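Local coordinates for hypothetical exported protein (Streptococcus pyogenes, PDB 3PSQ) that is a class B sortase involved in pilus assembly, probably a cysteine transpeptidase that joins pilin subunits through an acyl-thioester intermediate, at residues K43-D48 / F103-N108; S74-Y79 / L91-H96; I135-Q140 / V171-I176; D145-N150 / N160-H165. All blocks are in the same frame, centred on the assembly; numbering follows the deposited sequence.

Contact 1 (K43-D48 / F103-N108); sequences KGTHID and FGELPN
Glu105 reaches across to the backbone of His46 and supplies the polar half of this contact. Its OE1 accepts from His46 N at 2.9 Å, with an N-H...O angle of 152°, through the syn lone pair, the side of OE1 that faces OE2. The second oxygen shares the same proton weakly, so the carboxylate straddles the N-H. The Glu105 chain is extended beyond CG (chi2 158°), which carries the acid group to the loop. The imidazole of His46 folds back over that group: OE1 sits 3.0 Å above the ring plane, over its centre, with ring and carboxylate planes 30° apart. Neither ring nitrogen is hydrogen-bonded to Glu105; ND1 pairs instead with Tyr49 OH.

Within the loop, Thr45 OG1 accepts from Ile47 N at 2.8 Å, an ST turn, and is also hydrogen-bonded to Val42 O. On the other segment a type I turn from Phe103 to Leu106 sets Glu105 at its third position.

The apolar half is carried by the end of Ile47. Its CD1 lies 3.8 Å from Leu106 CD2 and 3.9 Å from Phe103 CD1, crossing each side chain at about a right angle, and Leu40 of strand 36-41 packs against both Ile47 and Phe103.

The contact thus joins the connection between strands 36-41 and 48-53 to the loop after helix 96-102. A carboxylate lying over an imidazole face would probably favour a protonated His46, while its bond to the main-chain N-H, backed by the weak one from OE2, ties the loops together.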
# COMPACT_ATOMS: atom_id res chain seq x y z
N LYS A 43 11.20 5.78 1.70
CA LYS A 43 12.44 6.20 2.39
C LYS A 43 12.48 5.69 3.81
O LYS A 43 11.50 5.79 4.55
CB LYS A 43 12.53 7.76 2.41
CG LYS A 43 13.39 8.38 1.29
CD LYS A 43 13.27 9.96 1.26
CE LYS A 43 14.17 10.68 2.32
NZ LYS A 43 13.91 12.21 2.39
N GLY A 44 13.64 5.17 4.19
CA GLY A 44 13.81 4.62 5.53
C GLY A 44 13.63 3.11 5.51
O GLY A 44 13.73 2.44 6.54
N THR A 45 13.36 2.57 4.33
CA THR A 45 13.21 1.13 4.16
C THR A 45 13.87 0.81 2.85
O THR A 45 14.25 1.72 2.09
CB THR A 45 11.73 0.71 4.00
OG1 THR A 45 11.24 1.14 2.72
CG2 THR A 45 10.85 1.24 5.14
N HIS A 46 13.96 -0.49 2.56
CA HIS A 46 14.36 -0.89 1.24
C HIS A 46 13.15 -1.12 0.33
O HIS A 46 13.30 -1.71 -0.73
CB HIS A 46 15.35 -2.09 1.26
CG HIS A 46 14.82 -3.34 1.89
ND1 HIS A 46 13.76 -4.06 1.37
CD2 HIS A 46 15.25 -4.03 2.98
CE1 HIS A 46 13.53 -5.11 2.13
NE2 HIS A 46 14.44 -5.13 3.10
N ILE A 47 11.98 -0.61 0.70
CA ILE A 47 10.84 -0.67 -0.21
C ILE A 47 11.05 0.28 -1.38
O ILE A 47 11.05 1.49 -1.22
CB ILE A 47 9.50 -0.38 0.50
CG1 ILE A 47 9.30 -1.39 1.61
CG2 ILE A 47 8.38 -0.29 -0.53
CD1 ILE A 47 8.30 -1.00 2.65
N ASP A 48 11.26 -0.29 -2.55
CA ASP A 48 11.66 0.46 -3.72
C ASP A 48 11.35 -0.49 -4.87
O ASP A 48 12.22 -1.19 -5.36
CB ASP A 48 13.16 0.76 -3.62
CG ASP A 48 13.68 1.66 -4.74
OD1 ASP A 48 12.87 2.33 -5.44
OD2 ASP A 48 14.92 1.67 -4.88
N PHE A 103 7.76 -6.50 2.14
CA PHE A 103 7.20 -5.57 3.11
C PHE A 103 7.57 -5.96 4.54
O PHE A 103 6.81 -5.69 5.46
CB PHE A 103 5.65 -5.56 3.01
CG PHE A 103 5.06 -4.62 1.92
CD1 PHE A 103 5.85 -3.74 1.21
CD2 PHE A 103 3.67 -4.59 1.67
CE1 PHE A 103 5.28 -2.85 0.23
CE2 PHE A 103 3.10 -3.75 0.68
CZ PHE A 103 3.91 -2.86 -0.02
N GLY A 104 8.70 -6.65 4.73
CA GLY A 104 9.10 -7.05 6.08
C GLY A 104 9.39 -5.86 6.99
O GLY A 104 9.37 -6.01 8.21
N GLU A 105 9.70 -4.69 6.43
CA GLU A 105 9.99 -3.52 7.28
C GLU A 105 8.77 -2.72 7.74
O GLU A 105 8.90 -1.85 8.62
CB GLU A 105 10.93 -2.57 6.56
CG GLU A 105 12.32 -3.16 6.31
CD GLU A 105 13.03 -2.46 5.18
OE1 GLU A 105 12.60 -2.57 4.03
OE2 GLU A 105 14.03 -1.78 5.42
N LEU A 106 7.58 -2.98 7.18
CA LEU A 106 6.39 -2.17 7.55
C LEU A 106 6.19 -2.06 9.08
O LEU A 106 5.82 -1.00 9.56
CB LEU A 106 5.11 -2.64 6.84
CG LEU A 106 4.96 -2.34 5.34
CD1 LEU A 106 3.57 -2.69 4.82
CD2 LEU A 106 5.33 -0.89 5.01
N PRO A 107 6.42 -3.15 9.83
CA PRO A 107 6.20 -3.06 11.26
C PRO A 107 7.14 -2.07 12.00
O PRO A 107 6.94 -1.82 13.18
CB PRO A 107 6.44 -4.50 11.77
CG PRO A 107 6.25 -5.34 10.60
CD PRO A 107 6.67 -4.54 9.39
N ASN A 108 8.15 -1.56 11.32
CA ASN A 108 8.97 -0.50 11.94
C ASN A 108 8.12 0.73 12.23
O ASN A 108 8.43 1.50 13.13
CB ASN A 108 10.16 -0.10 11.05
CG ASN A 108 11.19 -1.23 10.93
OD1 ASN A 108 11.22 -2.12 11.77
ND2 ASN A 108 11.99 -1.20 9.87

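Contact 2 (S74-Y79 / L91-H96); sequences SVFLDY and LIYAHH. With ZN (zinc ion), chain R; ZN (zinc ion), chain L; ACY (acetic acid), chain H.
Val75 CG1 presses against Ile92 CG2 at 3.3 Å, crossing at about a right angle, and Val75 CG2 meets Ala94 CB at 3.6 Å. Leu77 CD1 approaches Ile92 CG1 on the sheet face these two share. On the other face the Phe76 ring lies beside Tyr93, pointing the same way. Phe76 CG stands between its backbone N and carbonyl carbon (chi1 62°), turning the ring back so that Tyr93 CB lies over its face, a CH-pi contact, while Phe76 CZ comes to the Tyr93 edge. His95 completes the aromatic cluster: its ring is nearly parallel to that of Phe76 but slid aside, with His95 CD2 3.4 Å from Phe76 CE2.

The pairing belongs to the antiparallel hairpin of strands 76-77 and 89-93, with flanking residues, in the sortase beta-barrel. Phe76 and Tyr93 form its hydrogen-bonded pair, with Phe76 N to Tyr93 O at 2.9 Å, and Asp78 N donates to Leu91 O at 2.7 Å.

Outward, a water accepts from His95 N and lies within hydrogen-bonding distance of Ser74 O. His95, the predicted catalytic proton donor/acceptor, is hydrogen-bonded through NE2 to Asn57 O, and its ND1 binds a zinc ion at 1.9 Å. OXT of an acetate, probably from the crystallisation liquor, also binds that zinc, and the other acetate oxygen lies by Tyr93 OH. His96 ND1 holds a second zinc ion at 2.0 Å, with a water, Cys190 and Asp192.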
# COMPACT_ATOMS: atom_id res chain seq x y z
N SER A 74 4.18 -11.15 -5.78
CA SER A 74 4.48 -9.69 -5.92
C SER A 74 3.53 -8.83 -5.09
O SER A 74 2.44 -9.27 -4.73
CB SER A 74 4.34 -9.24 -7.38
OG SER A 74 5.07 -10.02 -8.29
N VAL A 75 3.96 -7.61 -4.81
CA VAL A 75 3.10 -6.59 -4.24
C VAL A 75 2.23 -5.96 -5.33
O VAL A 75 2.70 -5.70 -6.43
CB VAL A 75 3.93 -5.48 -3.55
CG1 VAL A 75 2.97 -4.40 -3.06
CG2 VAL A 75 4.75 -6.12 -2.37
N PHE A 76 0.95 -5.74 -5.03
CA PHE A 76 -0.05 -5.39 -6.06
C PHE A 76 -1.05 -4.33 -5.59
O PHE A 76 -1.48 -4.33 -4.44
CB PHE A 76 -0.80 -6.66 -6.51
CG PHE A 76 -1.59 -7.31 -5.39
CD1 PHE A 76 -2.92 -6.98 -5.18
CD2 PHE A 76 -0.98 -8.24 -4.53
CE1 PHE A 76 -3.66 -7.63 -4.16
CE2 PHE A 76 -1.71 -8.86 -3.52
CZ PHE A 76 -3.02 -8.52 -3.29
N LEU A 77 -1.44 -3.43 -6.49
CA LEU A 77 -2.54 -2.53 -6.27
C LEU A 77 -3.84 -3.31 -6.37
O LEU A 77 -4.04 -4.08 -7.31
CB LEU A 77 -2.55 -1.42 -7.34
CG LEU A 77 -3.70 -0.40 -7.25
CD1 LEU A 77 -3.63 0.40 -5.95
CD2 LEU A 77 -3.73 0.57 -8.41
N ASP A 78 -4.75 -3.09 -5.42
CA ASP A 78 -6.06 -3.72 -5.48
C ASP A 78 -6.68 -3.64 -6.90
O ASP A 78 -6.70 -2.55 -7.50
CB ASP A 78 -6.98 -3.08 -4.43
CG ASP A 78 -8.31 -3.80 -4.31
OD1 ASP A 78 -9.14 -3.71 -5.23
OD2 ASP A 78 -8.53 -4.48 -3.31
N TYR A 79 -7.21 -4.77 -7.40
CA TYR A 79 -7.81 -4.82 -8.71
C TYR A 79 -8.96 -3.83 -8.94
O TYR A 79 -9.29 -3.54 -10.10
CB TYR A 79 -8.26 -6.23 -9.12
CG TYR A 79 -9.66 -6.62 -8.66
CD1 TYR A 79 -10.78 -6.52 -9.52
CD2 TYR A 79 -9.87 -7.07 -7.35
CE1 TYR A 79 -12.05 -6.88 -9.08
CE2 TYR A 79 -11.12 -7.44 -6.91
CZ TYR A 79 -12.20 -7.35 -7.77
OH TYR A 79 -13.43 -7.71 -7.26
N LEU A 91 -5.33 0.77 -2.27
CA LEU A 91 -4.77 -0.27 -1.42
C LEU A 91 -3.70 -1.06 -2.18
O LEU A 91 -3.94 -1.68 -3.25
CB LEU A 91 -5.87 -1.21 -0.91
CG LEU A 91 -5.41 -2.35 0.01
CD1 LEU A 91 -4.71 -1.89 1.34
CD2 LEU A 91 -6.57 -3.27 0.27
N ILE A 92 -2.49 -0.95 -1.66
CA ILE A 92 -1.37 -1.73 -2.14
C ILE A 92 -1.09 -2.84 -1.11
O ILE A 92 -0.86 -2.58 0.08
CB ILE A 92 -0.12 -0.86 -2.39
CG1 ILE A 92 -0.43 0.19 -3.47
CG2 ILE A 92 1.08 -1.76 -2.78
CD1 ILE A 92 0.72 1.14 -3.83
N TYR A 93 -1.15 -4.07 -1.57
CA TYR A 93 -1.19 -5.22 -0.69
C TYR A 93 -0.11 -6.24 -1.11
O TYR A 93 0.36 -6.24 -2.27
CB TYR A 93 -2.61 -5.86 -0.77
CG TYR A 93 -2.87 -6.87 0.30
CD1 TYR A 93 -3.23 -6.48 1.58
CD2 TYR A 93 -2.72 -8.24 0.03
CE1 TYR A 93 -3.43 -7.41 2.60
CE2 TYR A 93 -2.92 -9.18 1.04
CZ TYR A 93 -3.28 -8.76 2.32
OH TYR A 93 -3.49 -9.70 3.32
N ALA A 94 0.32 -7.06 -0.15
CA ALA A 94 1.14 -8.25 -0.43
C ALA A 94 0.58 -9.42 0.34
O ALA A 94 0.21 -9.27 1.49
CB ALA A 94 2.65 -8.03 -0.09
N HIS A 95 0.44 -10.57 -0.33
CA HIS A 95 0.09 -11.80 0.36
C HIS A 95 1.24 -12.27 1.25
O HIS A 95 2.32 -11.67 1.29
CB HIS A 95 -0.31 -12.89 -0.66
CG HIS A 95 -1.68 -12.67 -1.24
ND1 HIS A 95 -2.83 -13.08 -0.59
CD2 HIS A 95 -2.08 -12.08 -2.39
CE1 HIS A 95 -3.88 -12.75 -1.32
NE2 HIS A 95 -3.45 -12.12 -2.40
N HIS A 96 1.01 -13.36 1.97
CA HIS A 96 1.95 -13.78 3.01
C HIS A 96 3.41 -13.85 2.56
O HIS A 96 4.28 -13.28 3.22
CB HIS A 96 1.49 -15.12 3.62
CG HIS A 96 2.55 -15.82 4.43
ND1 HIS A 96 2.81 -15.51 5.74
CD2 HIS A 96 3.36 -16.86 4.12
CE1 HIS A 96 3.75 -16.32 6.22
NE2 HIS A 96 4.10 -17.15 5.25
ZN ZN R . -3.12 -14.37 0.83
ZN ZN L . 1.77 -14.12 6.83
C ACY H . -2.44 -12.79 2.96
O ACY H . -3.41 -12.07 2.57
OXT ACY H . -2.10 -13.85 2.37
CH3 ACY H . -1.59 -12.33 4.12
O HOH W 1 1.25 -11.08 -3.01
O HOH W 2 -0.32 -15.01 6.86

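Contact 3 (I135-Q140 / V171-I176); sequences IFACIQ and VQYREI. With EDO (1,2-ethanediol), chain D.
The Phe136 ring meets Tyr173 at its edge, where Tyr173 CE1 lies in the ring plane, 3.8 Å from Phe136 CD1. The side chains run alongside each other in the same direction, yet their rings are turned almost perpendicular, with planes at 88°. Over one face of Phe136, C2 of an ethanediol sits 3.5 Å above the plane toward the rim. Ala137 CB approaches Tyr173 CD1 obliquely, and Leu163 and Ile166 of helix 159-167 pack against the face of the sheet that carries Ala137 and Tyr173.

The guanidinium of Arg174 is the other flat group. With its chain bent at chi3 (51°), Arg174 curls back so that Ile135 O lies at the guanidinium edge, accepting from NH2 at 2.8 Å. Ile135 O lies close to the guanidinium plane, but NH2 stands well above the carbonyl plane and so is not on a lone pair. Arg174 NH1 is hydrogen-bonded to Phe115 O.

Between the backbones, Arg174 N donates to Phe136 O at 2.9 Å and Cys138 N to Gln172 O at 3.0 Å. Cys138 O takes two donors, Val171 N at 2.8 Å and, weakly, Gln172 N. This is a classic beta bulge, placed where the second chain turns a corner. Phe136 and Ala137 form another against Ile202 on the strand's opposite neighbour.

The segments thus join strand 130-142 of the sheet to the strand following helix 159-167. By linking Ile135 O and Phe115 O, Arg174 ties the sheet edge to helix 112-117, and satisfying two carbonyl oxygens with one cation probably holds its guanidinium in a fixed orientation.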
# COMPACT_ATOMS: atom_id res chain seq x y z
N ILE A 135 2.37 10.14 5.41
CA ILE A 135 1.93 9.06 6.30
C ILE A 135 1.29 9.60 7.58
O ILE A 135 1.84 10.50 8.22
CB ILE A 135 3.14 8.14 6.69
CG1 ILE A 135 3.83 7.59 5.43
CG2 ILE A 135 2.71 7.04 7.69
CD1 ILE A 135 5.15 6.87 5.69
N PHE A 136 0.13 9.08 7.97
CA PHE A 136 -0.46 9.55 9.22
C PHE A 136 -0.84 8.45 10.20
O PHE A 136 -1.16 8.75 11.33
CB PHE A 136 -1.66 10.48 8.99
CG PHE A 136 -2.83 9.82 8.34
CD1 PHE A 136 -3.80 9.19 9.10
CD2 PHE A 136 -2.97 9.84 6.96
CE1 PHE A 136 -4.90 8.57 8.49
CE2 PHE A 136 -4.07 9.23 6.34
CZ PHE A 136 -5.03 8.61 7.09
N ALA A 137 -0.80 7.17 9.80
CA ALA A 137 -1.16 6.10 10.74
C ALA A 137 -0.46 4.78 10.44
O ALA A 137 -0.23 4.43 9.28
CB ALA A 137 -2.67 5.88 10.76
N CYS A 138 -0.14 4.05 11.51
CA CYS A 138 0.22 2.65 11.44
C CYS A 138 -0.84 1.86 12.18
O CYS A 138 -1.07 2.09 13.37
CB CYS A 138 1.56 2.43 12.14
SG CYS A 138 2.19 0.76 11.97
N ILE A 139 -1.48 0.92 11.50
CA ILE A 139 -2.68 0.24 12.02
C ILE A 139 -2.44 -1.25 12.29
O ILE A 139 -1.76 -1.95 11.51
CB ILE A 139 -3.82 0.38 10.97
CG1 ILE A 139 -4.19 1.86 10.78
CG2 ILE A 139 -5.03 -0.52 11.28
CD1 ILE A 139 -4.74 2.19 9.41
N GLN A 140 -2.95 -1.74 13.41
CA GLN A 140 -2.99 -3.18 13.63
C GLN A 140 -4.43 -3.64 13.59
O GLN A 140 -5.29 -3.20 14.36
CB GLN A 140 -2.33 -3.63 14.93
CG GLN A 140 -2.56 -5.14 15.22
CD GLN A 140 -1.50 -6.07 14.60
OE1 GLN A 140 -1.65 -6.59 13.49
NE2 GLN A 140 -0.41 -6.28 15.35
N VAL A 171 -1.59 2.07 16.09
CA VAL A 171 -0.51 1.97 17.07
C VAL A 171 0.27 3.29 17.07
O VAL A 171 0.79 3.70 18.09
CB VAL A 171 0.44 0.78 16.74
CG1 VAL A 171 1.65 0.77 17.67
CG2 VAL A 171 -0.30 -0.54 16.82
N GLN A 172 0.39 3.92 15.89
CA GLN A 172 0.86 5.30 15.79
C GLN A 172 -0.11 6.14 14.91
O GLN A 172 -0.69 5.62 13.96
CB GLN A 172 2.28 5.36 15.23
CG GLN A 172 3.29 4.50 15.94
CD GLN A 172 3.57 4.95 17.35
OE1 GLN A 172 3.19 6.05 17.76
NE2 GLN A 172 4.24 4.09 18.12
N TYR A 173 -0.27 7.41 15.25
CA TYR A 173 -1.19 8.31 14.53
C TYR A 173 -0.74 9.77 14.62
O TYR A 173 -0.11 10.17 15.61
CB TYR A 173 -2.58 8.17 15.13
CG TYR A 173 -3.70 8.82 14.34
CD1 TYR A 173 -4.31 8.16 13.28
CD2 TYR A 173 -4.16 10.09 14.68
CE1 TYR A 173 -5.34 8.75 12.57
CE2 TYR A 173 -5.23 10.69 13.96
CZ TYR A 173 -5.79 10.00 12.91
OH TYR A 173 -6.83 10.55 12.19
N ARG A 174 -1.02 10.55 13.59
CA ARG A 174 -0.79 11.99 13.64
C ARG A 174 -1.94 12.69 12.91
O ARG A 174 -2.41 12.20 11.90
CB ARG A 174 0.57 12.37 13.04
CG ARG A 174 0.70 12.18 11.53
CD ARG A 174 1.99 12.75 10.98
NE ARG A 174 3.15 12.27 11.73
CZ ARG A 174 3.98 11.31 11.34
NH1 ARG A 174 5.00 10.96 12.11
NH2 ARG A 174 3.79 10.72 10.16
N GLU A 175 -2.38 13.83 13.45
CA GLU A 175 -3.40 14.67 12.81
C GLU A 175 -2.78 15.49 11.70
O GLU A 175 -1.90 16.31 11.96
CB GLU A 175 -3.95 15.68 13.82
CG GLU A 175 -4.55 15.09 15.09
CD GLU A 175 -5.91 14.42 14.86
OE1 GLU A 175 -6.66 14.87 13.96
OE2 GLU A 175 -6.22 13.43 15.60
N ILE A 176 -3.24 15.32 10.47
CA ILE A 176 -2.85 16.26 9.41
C ILE A 176 -4.08 16.92 8.76
O ILE A 176 -5.19 16.39 8.87
CB ILE A 176 -1.86 15.63 8.37
CG1 ILE A 176 -2.51 14.48 7.60
CG2 ILE A 176 -0.55 15.18 9.05
CD1 ILE A 176 -1.64 13.96 6.45
C1 EDO D . -6.04 12.83 8.33
O1 EDO D . -6.72 14.01 8.73
C2 EDO D . -5.44 12.20 9.57
O2 EDO D . -4.28 12.97 9.91

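Contact 4 (D145-N150 / N160-H165); sequences DSLLFN and NEFLNH. With ZN (zinc ion), chain O.
An Asx turn at the start of the loop between strand 130-142 and helix 151-155 presents Asp145 to His165 on helix 159-167, forming a His-carboxylate pair. His165 NE2 donates to Asp145 OD1 at 2.8 Å on the syn side, with the oxygen tilted 23° from the ring plane, and more weakly to OD2. Carboxylate and imidazole planes stand 69° apart. The same OD1 accepts from Leu147 N at 2.9 Å, nearly along its C-O direction, and from Leu148 N at 3.0 Å, from above the carboxylate plane. OD2 is hydrogen-bonded to Thr141 OG1.

Two leucines hold the imidazole in place. Leu147 slides past it in the opposite direction, its CB 3.9 Å from the ring centroid in a CH-pi contact over one face, and its CD2 3.7 Å from His165 CG. Leu148 CD1 comes instead to the ring edge, 3.7 Å from His165 CD2. Its other methyl, CD2, meets Phe162 CE1 at 3.9 Å, these side chains crossing at about a right angle. With CG anti to the backbone N (chi1 180°), His165 extends straight from the helix to meet the leucines and the aspartate. Phe162 packs on Val154 of helix 151-155 and on Phe184 of strand 184-190, tying its helix to both.

His165 ND1 binds a zinc ion at 1.9 Å, so metal and aspartate each take one ring nitrogen. The carboxylate would be expected to strengthen the imidazole as a zinc ligand, while the two backbone N-H groups on OD1 fix the acid and may partly offset its charge.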
# COMPACT_ATOMS: atom_id res chain seq x y z
N ASP A 145 -11.03 -7.10 9.01
CA ASP A 145 -11.35 -5.68 9.05
C ASP A 145 -12.50 -5.32 8.10
O ASP A 145 -12.42 -5.53 6.89
CB ASP A 145 -10.12 -4.84 8.71
CG ASP A 145 -10.31 -3.38 9.08
OD1 ASP A 145 -11.23 -2.75 8.53
OD2 ASP A 145 -9.55 -2.88 9.94
N SER A 146 -13.58 -4.79 8.68
CA SER A 146 -14.81 -4.53 7.92
C SER A 146 -14.75 -3.33 6.96
O SER A 146 -15.71 -3.06 6.23
CB SER A 146 -15.99 -4.37 8.87
OG SER A 146 -15.83 -3.17 9.62
N LEU A 147 -13.62 -2.63 6.91
CA LEU A 147 -13.57 -1.44 6.09
C LEU A 147 -12.34 -1.34 5.17
O LEU A 147 -12.46 -1.01 4.00
CB LEU A 147 -13.64 -0.21 7.00
CG LEU A 147 -13.69 1.12 6.27
CD1 LEU A 147 -14.94 1.15 5.39
CD2 LEU A 147 -13.68 2.28 7.26
N LEU A 148 -11.17 -1.64 5.72
CA LEU A 148 -9.91 -1.17 5.15
C LEU A 148 -9.35 -2.03 4.01
O LEU A 148 -8.38 -1.62 3.36
CB LEU A 148 -8.86 -0.97 6.26
CG LEU A 148 -9.19 0.18 7.21
CD1 LEU A 148 -8.19 0.26 8.34
CD2 LEU A 148 -9.27 1.51 6.45
N PHE A 149 -9.96 -3.18 3.74
CA PHE A 149 -9.49 -4.03 2.63
C PHE A 149 -10.44 -3.99 1.46
O PHE A 149 -10.32 -4.77 0.53
CB PHE A 149 -9.16 -5.46 3.09
CG PHE A 149 -8.08 -5.51 4.15
CD1 PHE A 149 -6.78 -5.19 3.84
CD2 PHE A 149 -8.39 -5.80 5.46
CE1 PHE A 149 -5.80 -5.18 4.80
CE2 PHE A 149 -7.40 -5.80 6.44
CZ PHE A 149 -6.10 -5.48 6.10
N ASN A 150 -11.35 -3.03 1.47
CA ASN A 150 -12.27 -2.83 0.37
C ASN A 150 -12.37 -1.33 0.01
O ASN A 150 -13.04 -0.55 0.70
CB ASN A 150 -13.64 -3.41 0.70
CG ASN A 150 -14.58 -3.43 -0.51
OD1 ASN A 150 -14.47 -2.58 -1.38
ND2 ASN A 150 -15.51 -4.40 -0.57
N ASN A 160 -15.39 10.94 8.39
CA ASN A 160 -15.29 10.78 9.82
C ASN A 160 -15.35 9.33 10.29
O ASN A 160 -14.71 9.00 11.28
CB ASN A 160 -16.30 11.67 10.56
CG ASN A 160 -15.85 13.13 10.59
OD1 ASN A 160 -14.70 13.46 10.26
ND2 ASN A 160 -16.76 14.02 11.01
N GLU A 161 -16.14 8.47 9.62
CA GLU A 161 -16.18 7.05 10.00
C GLU A 161 -14.83 6.39 9.60
O GLU A 161 -14.29 5.55 10.33
CB GLU A 161 -17.42 6.29 9.45
CG GLU A 161 -17.31 4.70 9.39
CD GLU A 161 -18.00 3.89 10.54
OE1 GLU A 161 -18.03 4.34 11.72
OE2 GLU A 161 -18.50 2.76 10.24
N PHE A 162 -14.30 6.78 8.45
CA PHE A 162 -13.02 6.30 7.96
C PHE A 162 -11.90 6.65 8.93
O PHE A 162 -11.13 5.78 9.37
CB PHE A 162 -12.78 6.90 6.57
CG PHE A 162 -11.42 6.61 5.99
CD1 PHE A 162 -11.10 5.34 5.50
CD2 PHE A 162 -10.48 7.63 5.87
CE1 PHE A 162 -9.84 5.07 4.93
CE2 PHE A 162 -9.23 7.39 5.31
CZ PHE A 162 -8.90 6.09 4.84
N LEU A 163 -11.81 7.91 9.31
CA LEU A 163 -10.73 8.34 10.20
C LEU A 163 -10.87 7.79 11.62
O LEU A 163 -9.87 7.48 12.26
CB LEU A 163 -10.57 9.85 10.18
CG LEU A 163 -10.03 10.46 8.88
CD1 LEU A 163 -10.04 11.95 9.01
CD2 LEU A 163 -8.61 9.96 8.60
N ASN A 164 -12.09 7.63 12.11
CA ASN A 164 -12.29 7.08 13.46
C ASN A 164 -12.07 5.58 13.50
O ASN A 164 -11.60 5.03 14.52
CB ASN A 164 -13.69 7.42 14.02
CG ASN A 164 -13.86 6.97 15.49
OD1 ASN A 164 -12.96 6.33 16.06
ND2 ASN A 164 -15.00 7.31 16.10
N HIS A 165 -12.45 4.90 12.42
CA HIS A 165 -12.19 3.49 12.27
C HIS A 165 -10.69 3.24 12.37
O HIS A 165 -10.23 2.34 13.08
CB HIS A 165 -12.67 2.98 10.92
CG HIS A 165 -12.43 1.52 10.70
ND1 HIS A 165 -13.31 0.56 11.12
CD2 HIS A 165 -11.40 0.86 10.13
CE1 HIS A 165 -12.85 -0.64 10.79
NE2 HIS A 165 -11.69 -0.48 10.19
ZN ZN O . -14.99 0.68 12.10

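In the fold
From the N terminus, contact 1 opens between strands 36-41 and 48-53 and closes 55 residues later, after helix 96-102. Contact 2, the hairpin of strands 76-77 and 89-93, falls wholly within that loop and touches contact 1 where Phe103 packs on Val75, Ala94 and Ile92. Contact 3 then opens on strand 130-142 and closes on 171-176; contact 4, joining the following loop to helix 159-167, lies within its span. They meet where Leu163 reaches Phe136 and Tyr173. No pairs cross. The two nests follow in series but join in space, Phe149 of 145-150 resting on Leu91 and Tyr93, so the hairpin bearing His95 and His96 touches both nests.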